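Local coordinates for protein Polyphosphate:AMP phosphotransferase (PDB 5O6M) that uses inorganic polyphosphate as phosphate donor to convert AMP to ADP and ADP to ATP, and also accepts other nucleoside mono- and diphosphates, at residues Arg42-Glu53 / Val244-Pro255. The protein carries 1 engineered substitution. Numbering follows the deposited sequence.
Sequences RLEKLQELLYAE and VETLEGLAMQYP
Leu43 and Leu46 meet Val244 and Leu247 where helix 29-53, which leads into strand 57-64 of the parallel sheet in this P-loop-type kinase fold, packs beside the closing helix 232-249. The axes of 42-53 and 244-249 come within 10.0 Å at an angle of 35°, a spacing bridged by branched aliphatic side chains. Leu43 CD1 touches Leu247 CD1 (3.7 Å), while Leu46 CD1 lies against Val244 CG1 and Leu247 CB. Ala251, the first residue to leave the helical conformation, takes a positive phi, and the chain then continues alongside helix 29-53 in the same direction. There the flexible, unbranched Met252 slides in, its SD 3.6 Å from Leu50 CB and its CE near Leu46 O.

Leu49 CD2 stands 3.5 Å from the centroid of the Tyr254 ring, 8° off its normal, a CH-pi contact. The small Ala52 puts its CB 3.8 Å from Tyr254 CD2, oblique to the ring, and Trp190 of the second subunit meets the same ring. An alanine at Tyr254 would probably strip Leu49 CD2 of its aromatic cover and deprive that tryptophan of its ring partner.

Polar contacts lie at both ends. Arg42 spreads its guanidinium over Val244 CG1, and its NH2 forms a salt bridge with Glu248 OE2, which lies near the guanidinium plane; the guanidinium and carboxylate planes are turned 45° apart. With CG anti to the backbone N (chi1 -172°) and the chain extended beyond it, the Glu53 carboxylate reaches Gln253. Its OE1 is hydrogen-bonded to His56 ND1, while OE2 accepts a hydrogen bond from Gln253 N (3.1 Å), which arrives from above the carboxylate plane.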
ATOM      1  N   ARG D  42     -21.461 -22.278  13.994  1.00 66.18           N
ATOM      2  CA  ARG D  42     -21.503 -21.083  14.829  1.00 66.65           C
ATOM      3  C   ARG D  42     -20.453 -20.075  14.380  1.00 56.22           C
ATOM      4  O   ARG D  42     -20.718 -18.870  14.326  1.00 54.66           O
ATOM      5  CB  ARG D  42     -21.306 -21.441  16.302  1.00 63.32           C
ATOM      6  CG  ARG D  42     -22.418 -22.269  16.920  1.00 70.90           C
ATOM      7  CD  ARG D  42     -22.404 -22.088  18.427  1.00 73.00           C
ATOM      8  NE  ARG D  42     -21.324 -22.832  19.065  1.00 75.38           N
ATOM      9  CZ  ARG D  42     -20.718 -22.448  20.184  1.00 77.15           C
ATOM     10  NH1 ARG D  42     -19.742 -23.184  20.698  1.00 76.29           N
ATOM     11  NH2 ARG D  42     -21.080 -21.319  20.782  1.00 70.63           N
ATOM     12  N   LEU D  43     -19.247 -20.553  14.063  1.00 54.44           N
ATOM     13  CA  LEU D  43     -18.203 -19.669  13.554  1.00 56.47           C
ATOM     14  C   LEU D  43     -18.695 -18.900  12.335  1.00 61.26           C
ATOM     15  O   LEU D  43     -18.556 -17.674  12.261  1.00 62.76           O
ATOM     16  CB  LEU D  43     -16.954 -20.484  13.217  1.00 58.08           C
ATOM     17  CG  LEU D  43     -15.795 -19.735  12.565  1.00 53.84           C
ATOM     18  CD1 LEU D  43     -15.323 -18.614  13.465  1.00 59.82           C
ATOM     19  CD2 LEU D  43     -14.655 -20.696  12.263  1.00 53.41           C
ATOM     20  N   GLU D  44     -19.284 -19.610  11.369  1.00 53.73           N
ATOM     21  CA  GLU D  44     -19.831 -18.945  10.191  1.00 64.61           C
ATOM     22  C   GLU D  44     -20.809 -17.852  10.596  1.00 56.58           C
ATOM     23  O   GLU D  44     -20.727 -16.715  10.121  1.00 58.74           O
ATOM     24  CB  GLU D  44     -20.522 -19.963   9.276  1.00 61.55           C
ATOM     25  CG  GLU D  44     -19.588 -20.950   8.587  1.00 63.84           C
ATOM     26  CD  GLU D  44     -20.336 -21.994   7.765  1.00 71.95           C
ATOM     27  OE1 GLU D  44     -19.687 -22.954   7.292  1.00 55.98           O
ATOM     28  OE2 GLU D  44     -21.569 -21.855   7.591  1.00 60.27           O
ATOM     29  N   LYS D  45     -21.740 -18.181  11.494  1.00 65.89           N
ATOM     30  CA  LYS D  45     -22.781 -17.228  11.866  1.00 64.85           C
ATOM     31  C   LYS D  45     -22.212 -16.070  12.675  1.00 58.17           C
ATOM     32  O   LYS D  45     -22.669 -14.929  12.536  1.00 71.31           O
ATOM     33  CB  LYS D  45     -23.887 -17.946  12.640  1.00 70.09           C
ATOM     34  CG  LYS D  45     -25.248 -17.264  12.586  1.00 85.38           C
ATOM     35  CD  LYS D  45     -25.254 -15.960  13.365  1.00 82.26           C
ATOM     36  CE  LYS D  45     -26.667 -15.437  13.556  1.00 88.40           C
ATOM     37  NZ  LYS D  45     -26.687 -14.203  14.392  1.00 91.49           N
ATOM     38  N   LEU D  46     -21.221 -16.338  13.531  1.00 54.61           N
ATOM     39  CA  LEU D  46     -20.615 -15.260  14.313  1.00 64.18           C
ATOM     40  C   LEU D  46     -19.815 -14.313  13.425  1.00 59.43           C
ATOM     41  O   LEU D  46     -19.787 -13.098  13.667  1.00 62.03           O
ATOM     42  CB  LEU D  46     -19.730 -15.839  15.418  1.00 57.26           C
ATOM     43  CG  LEU D  46     -20.447 -16.445  16.626  1.00 53.15           C
ATOM     44  CD1 LEU D  46     -19.582 -17.504  17.288  1.00 54.91           C
ATOM     45  CD2 LEU D  46     -20.813 -15.358  17.622  1.00 50.87           C
ATOM     46  N   GLN D  47     -19.155 -14.850  12.396  1.00 53.44           N
ATOM     47  CA  GLN D  47     -18.413 -14.006  11.466  1.00 60.23           C
ATOM     48  C   GLN D  47     -19.340 -13.016  10.764  1.00 65.94           C
ATOM     49  O   GLN D  47     -18.995 -11.839  10.602  1.00 54.04           O
ATOM     50  CB  GLN D  47     -17.670 -14.878  10.454  1.00 55.23           C
ATOM     51  CG  GLN D  47     -16.792 -14.109   9.486  1.00 66.46           C
ATOM     52  CD  GLN D  47     -17.574 -13.516   8.331  1.00 65.50           C
ATOM     53  OE1 GLN D  47     -17.262 -12.428   7.848  1.00 64.45           O
ATOM     54  NE2 GLN D  47     -18.599 -14.233   7.882  1.00 59.19           N
ATOM     55  N   GLU D  48     -20.522 -13.475  10.339  1.00 61.47           N
ATOM     56  CA  GLU D  48     -21.462 -12.576   9.673  1.00 59.39           C
ATOM     57  C   GLU D  48     -21.892 -11.442  10.594  1.00 59.76           C
ATOM     58  O   GLU D  48     -22.090 -10.308  10.143  1.00 64.98           O
ATOM     59  CB  GLU D  48     -22.682 -13.356   9.178  1.00 68.71           C
ATOM     60  CG  GLU D  48     -22.359 -14.500   8.224  1.00 73.26           C
ATOM     61  CD  GLU D  48     -22.154 -14.025   6.794  1.00 75.05           C
ATOM     62  OE1 GLU D  48     -21.873 -14.868   5.914  1.00 66.70           O
ATOM     63  OE2 GLU D  48     -22.271 -12.805   6.550  1.00 94.95           O
ATOM     64  N   LEU D  49     -22.037 -11.724  11.889  1.00 64.91           N
ATOM     65  CA  LEU D  49     -22.310 -10.658  12.849  1.00 67.42           C
ATOM     66  C   LEU D  49     -21.145  -9.675  12.920  1.00 54.83           C
ATOM     67  O   LEU D  49     -21.337  -8.458  12.808  1.00 62.60           O
ATOM     68  CB  LEU D  49     -22.610 -11.255  14.225  1.00 68.44           C
ATOM     69  CG  LEU D  49     -24.075 -11.200  14.667  1.00 75.12           C
ATOM     70  CD1 LEU D  49     -24.255 -11.877  16.019  1.00 79.65           C
ATOM     71  CD2 LEU D  49     -24.594  -9.765  14.705  1.00 71.61           C
ATOM     72  N   LEU D  50     -19.929 -10.189  13.125  1.00 60.32           N
ATOM     73  CA  LEU D  50     -18.739  -9.340  13.156  1.00 54.76           C
ATOM     74  C   LEU D  50     -18.712  -8.393  11.961  1.00 47.45           C
ATOM     75  O   LEU D  50     -18.626  -7.171  12.115  1.00 46.87           O
ATOM     76  CB  LEU D  50     -17.483 -10.215  13.170  1.00 50.81           C
ATOM     77  CG  LEU D  50     -16.115  -9.530  13.137  1.00 52.72           C
ATOM     78  CD1 LEU D  50     -15.827  -8.824  14.459  1.00 46.02           C
ATOM     79  CD2 LEU D  50     -15.010 -10.523  12.784  1.00 40.67           C
ATOM     80  N   TYR D  51     -18.792  -8.956  10.753  1.00 57.77           N
ATOM     81  CA  TYR D  51     -18.769  -8.148   9.537  1.00 51.87           C
ATOM     82  C   TYR D  51     -19.902  -7.129   9.525  1.00 53.91           C
ATOM     83  O   TYR D  51     -19.692  -5.954   9.198  1.00 54.68           O
ATOM     84  CB  TYR D  51     -18.851  -9.065   8.315  1.00 55.91           C
ATOM     85  CG  TYR D  51     -18.685  -8.362   6.989  1.00 63.89           C
ATOM     86  CD1 TYR D  51     -17.433  -7.952   6.549  1.00 73.70           C
ATOM     87  CD2 TYR D  51     -19.778  -8.125   6.168  1.00 63.70           C
ATOM     88  CE1 TYR D  51     -17.275  -7.312   5.332  1.00 62.45           C
ATOM     89  CE2 TYR D  51     -19.629  -7.486   4.948  1.00 75.15           C
ATOM     90  CZ  TYR D  51     -18.374  -7.082   4.535  1.00 71.76           C
ATOM     91  OH  TYR D  51     -18.221  -6.446   3.324  1.00 81.05           O
ATOM     92  N   ALA D  52     -21.114  -7.562   9.884  1.00 58.40           N
ATOM     93  CA  ALA D  52     -22.275  -6.676   9.815  1.00 55.33           C
ATOM     94  C   ALA D  52     -22.205  -5.574  10.865  1.00 45.69           C
ATOM     95  O   ALA D  52     -22.517  -4.413  10.575  1.00 54.84           O
ATOM     96  CB  ALA D  52     -23.563  -7.487   9.967  1.00 57.46           C
ATOM     97  N   GLU D  53     -21.817  -5.919  12.096  1.00 55.06           N
ATOM     98  CA  GLU D  53     -21.688  -4.900  13.137  1.00 57.99           C
ATOM     99  C   GLU D  53     -20.611  -3.879  12.784  1.00 45.23           C
ATOM    100  O   GLU D  53     -20.767  -2.681  13.050  1.00 53.38           O
ATOM    101  CB  GLU D  53     -21.385  -5.561  14.482  1.00 54.03           C
ATOM    102  CG  GLU D  53     -21.422  -4.608  15.668  1.00 49.18           C
ATOM    103  CD  GLU D  53     -20.979  -5.269  16.960  1.00 66.88           C
ATOM    104  OE1 GLU D  53     -19.973  -6.013  16.934  1.00 62.91           O
ATOM    105  OE2 GLU D  53     -21.639  -5.054  18.002  1.00 65.75           O
ATOM    106  N   VAL D 244     -14.416 -19.636  18.722  1.00 53.61           N
ATOM    107  CA  VAL D 244     -15.855 -19.381  18.771  1.00 47.31           C
ATOM    108  C   VAL D 244     -16.239 -18.697  20.077  1.00 52.33           C
ATOM    109  O   VAL D 244     -16.961 -17.692  20.081  1.00 48.90           O
ATOM    110  CB  VAL D 244     -16.645 -20.686  18.564  1.00 58.49           C
ATOM    111  CG1 VAL D 244     -18.078 -20.509  19.046  1.00 48.42           C
ATOM    112  CG2 VAL D 244     -16.622 -21.087  17.096  1.00 47.00           C
ATOM    113  N   GLU D 245     -15.774 -19.235  21.208  1.00 55.44           N
ATOM    114  CA  GLU D 245     -16.144 -18.660  22.499  1.00 61.63           C
ATOM    115  C   GLU D 245     -15.692 -17.209  22.602  1.00 58.67           C
ATOM    116  O   GLU D 245     -16.465 -16.332  23.008  1.00 55.99           O
ATOM    117  CB  GLU D 245     -15.562 -19.492  23.642  1.00 71.62           C
ATOM    118  CG  GLU D 245     -15.763 -18.858  25.014  1.00 90.26           C
ATOM    119  CD  GLU D 245     -15.556 -19.836  26.155  1.00100.95           C
ATOM    120  OE1 GLU D 245     -15.802 -21.044  25.951  1.00101.13           O
ATOM    121  OE2 GLU D 245     -15.150 -19.395  27.253  1.00 94.22           O
ATOM    122  N   THR D 246     -14.436 -16.936  22.236  1.00 50.86           N
ATOM    123  CA  THR D 246     -13.952 -15.559  22.193  1.00 52.40           C
ATOM    124  C   THR D 246     -14.893 -14.674  21.379  1.00 46.79           C
ATOM    125  O   THR D 246     -15.216 -13.552  21.785  1.00 45.40           O
ATOM    126  CB  THR D 246     -12.534 -15.517  21.624  1.00 45.68           C
ATOM    127  OG1 THR D 246     -11.689 -16.381  22.394  1.00 44.72           O
ATOM    128  CG2 THR D 246     -11.980 -14.101  21.679  1.00 42.65           C
ATOM    129  N   LEU D 247     -15.326 -15.158  20.212  1.00 56.15           N
ATOM    130  CA  LEU D 247     -16.256 -14.382  19.394  1.00 59.28           C
ATOM    131  C   LEU D 247     -17.599 -14.205  20.096  1.00 55.64           C
ATOM    132  O   LEU D 247     -18.198 -13.124  20.037  1.00 56.96           O
ATOM    133  CB  LEU D 247     -16.432 -15.049  18.028  1.00 56.28           C
ATOM    134  CG  LEU D 247     -15.192 -14.994  17.136  1.00 49.70           C
ATOM    135  CD1 LEU D 247     -15.402 -15.745  15.838  1.00 37.79           C
ATOM    136  CD2 LEU D 247     -14.819 -13.543  16.854  1.00 50.45           C
ATOM    137  N   GLU D 248     -18.088 -15.254  20.770  1.00 55.69           N
ATOM    138  CA  GLU D 248     -19.324 -15.125  21.541  1.00 51.48           C
ATOM    139  C   GLU D 248     -19.196 -14.049  22.610  1.00 54.34           C
ATOM    140  O   GLU D 248     -20.144 -13.293  22.864  1.00 48.32           O
ATOM    141  CB  GLU D 248     -19.690 -16.462  22.190  1.00 53.59           C
ATOM    142  CG  GLU D 248     -19.980 -17.591  21.221  1.00 70.75           C
ATOM    143  CD  GLU D 248     -21.470 -17.816  21.019  1.00 73.48           C
ATOM    144  OE1 GLU D 248     -22.250 -16.856  21.207  1.00 62.71           O
ATOM    145  OE2 GLU D 248     -21.857 -18.954  20.677  1.00 77.00           O
ATOM    146  N   GLY D 249     -18.031 -13.970  23.255  1.00 53.98           N
ATOM    147  CA  GLY D 249     -17.814 -12.989  24.301  1.00 52.79           C
ATOM    148  C   GLY D 249     -17.929 -11.551  23.843  1.00 47.70           C
ATOM    149  O   GLY D 249     -18.109 -10.658  24.676  1.00 48.52           O
ATOM    150  N   LEU D 250     -17.841 -11.299  22.537  1.00 48.41           N
ATOM    151  CA  LEU D 250     -17.910  -9.921  22.067  1.00 51.01           C
ATOM    152  C   LEU D 250     -19.325  -9.360  22.086  1.00 54.33           C
ATOM    153  O   LEU D 250     -19.490  -8.136  22.027  1.00 46.38           O
ATOM    154  CB  LEU D 250     -17.330  -9.805  20.655  1.00 42.88           C
ATOM    155  CG  LEU D 250     -15.846 -10.141  20.471  1.00 53.08           C
ATOM    156  CD1 LEU D 250     -15.464 -10.084  18.996  1.00 51.96           C
ATOM    157  CD2 LEU D 250     -14.955  -9.210  21.294  1.00 49.49           C
ATOM    158  N   ALA D 251     -20.344 -10.219  22.169  1.00 56.67           N
ATOM    159  CA  ALA D 251     -21.734  -9.774  22.281  1.00 54.51           C
ATOM    160  C   ALA D 251     -22.109  -8.857  21.117  1.00 61.97           C
ATOM    161  O   ALA D 251     -22.649  -7.764  21.301  1.00 46.44           O
ATOM    162  CB  ALA D 251     -21.977  -9.089  23.626  1.00 45.63           C
ATOM    163  N   MET D 252     -21.818  -9.319  19.904  1.00 57.90           N
ATOM    164  CA  MET D 252     -22.015  -8.501  18.716  1.00 68.58           C
ATOM    165  C   MET D 252     -23.496  -8.400  18.361  1.00 67.60           C
ATOM    166  O   MET D 252     -24.277  -9.331  18.572  1.00 69.37           O
ATOM    167  CB  MET D 252     -21.198  -9.068  17.555  1.00 65.65           C
ATOM    168  CG  MET D 252     -19.703  -9.105  17.873  1.00 67.81           C
ATOM    169  SD  MET D 252     -18.621  -9.786  16.601  1.00 64.73           S
ATOM    170  CE  MET D 252     -18.949 -11.538  16.761  1.00 57.37           C
ATOM    171  N   GLN D 253     -23.878  -7.248  17.811  1.00 72.94           N
ATOM    172  CA  GLN D 253     -25.265  -6.941  17.500  1.00 68.91           C
ATOM    173  C   GLN D 253     -25.391  -6.524  16.046  1.00 68.09           C
ATOM    174  O   GLN D 253     -24.542  -5.789  15.533  1.00 72.32           O
ATOM    175  CB  GLN D 253     -25.782  -5.778  18.362  1.00 73.46           C
ATOM    176  CG  GLN D 253     -25.530  -5.895  19.852  1.00 77.51           C
ATOM    177  CD  GLN D 253     -26.401  -6.936  20.511  1.00 81.13           C
ATOM    178  OE1 GLN D 253     -27.482  -7.255  20.019  1.00 87.85           O
ATOM    179  NE2 GLN D 253     -25.942  -7.462  21.639  1.00 88.49           N
ATOM    180  N   TYR D 254     -26.451  -6.975  15.385  1.00 67.14           N
ATOM    181  CA  TYR D 254     -26.759  -6.413  14.080  1.00 67.16           C
ATOM    182  C   TYR D 254     -27.104  -4.935  14.248  1.00 67.81           C
ATOM    183  O   TYR D 254     -27.778  -4.561  15.214  1.00 79.35           O
ATOM    184  CB  TYR D 254     -27.914  -7.164  13.417  1.00 69.67           C
ATOM    185  CG  TYR D 254     -27.515  -8.512  12.863  1.00 73.10           C
ATOM    186  CD1 TYR D 254     -27.927  -9.689  13.473  1.00 72.40           C
ATOM    187  CD2 TYR D 254     -26.714  -8.607  11.735  1.00 68.18           C
ATOM    188  CE1 TYR D 254     -27.557 -10.921  12.965  1.00 76.12           C
ATOM    189  CE2 TYR D 254     -26.341  -9.831  11.221  1.00 63.41           C
ATOM    190  CZ  TYR D 254     -26.763 -10.984  11.838  1.00 76.40           C
ATOM    191  OH  TYR D 254     -26.386 -12.205  11.322  1.00 78.76           O
ATOM    192  N   PRO D 255     -26.677  -4.073  13.332  1.00 71.36           N
ATOM    193  CA  PRO D 255     -26.968  -2.642  13.468  1.00 70.64           C
ATOM    194  C   PRO D 255     -28.458  -2.360  13.366  1.00 79.68           C
ATOM    195  O   PRO D 255     -29.270  -3.219  13.021  1.00 81.34           O
ATOM    196  CB  PRO D 255     -26.202  -2.007  12.303  1.00 70.52           C
ATOM    197  CG  PRO D 255     -25.166  -3.015  11.930  1.00 60.79           C
ATOM    198  CD  PRO D 255     -25.791  -4.349  12.192  1.00 72.98           C
TER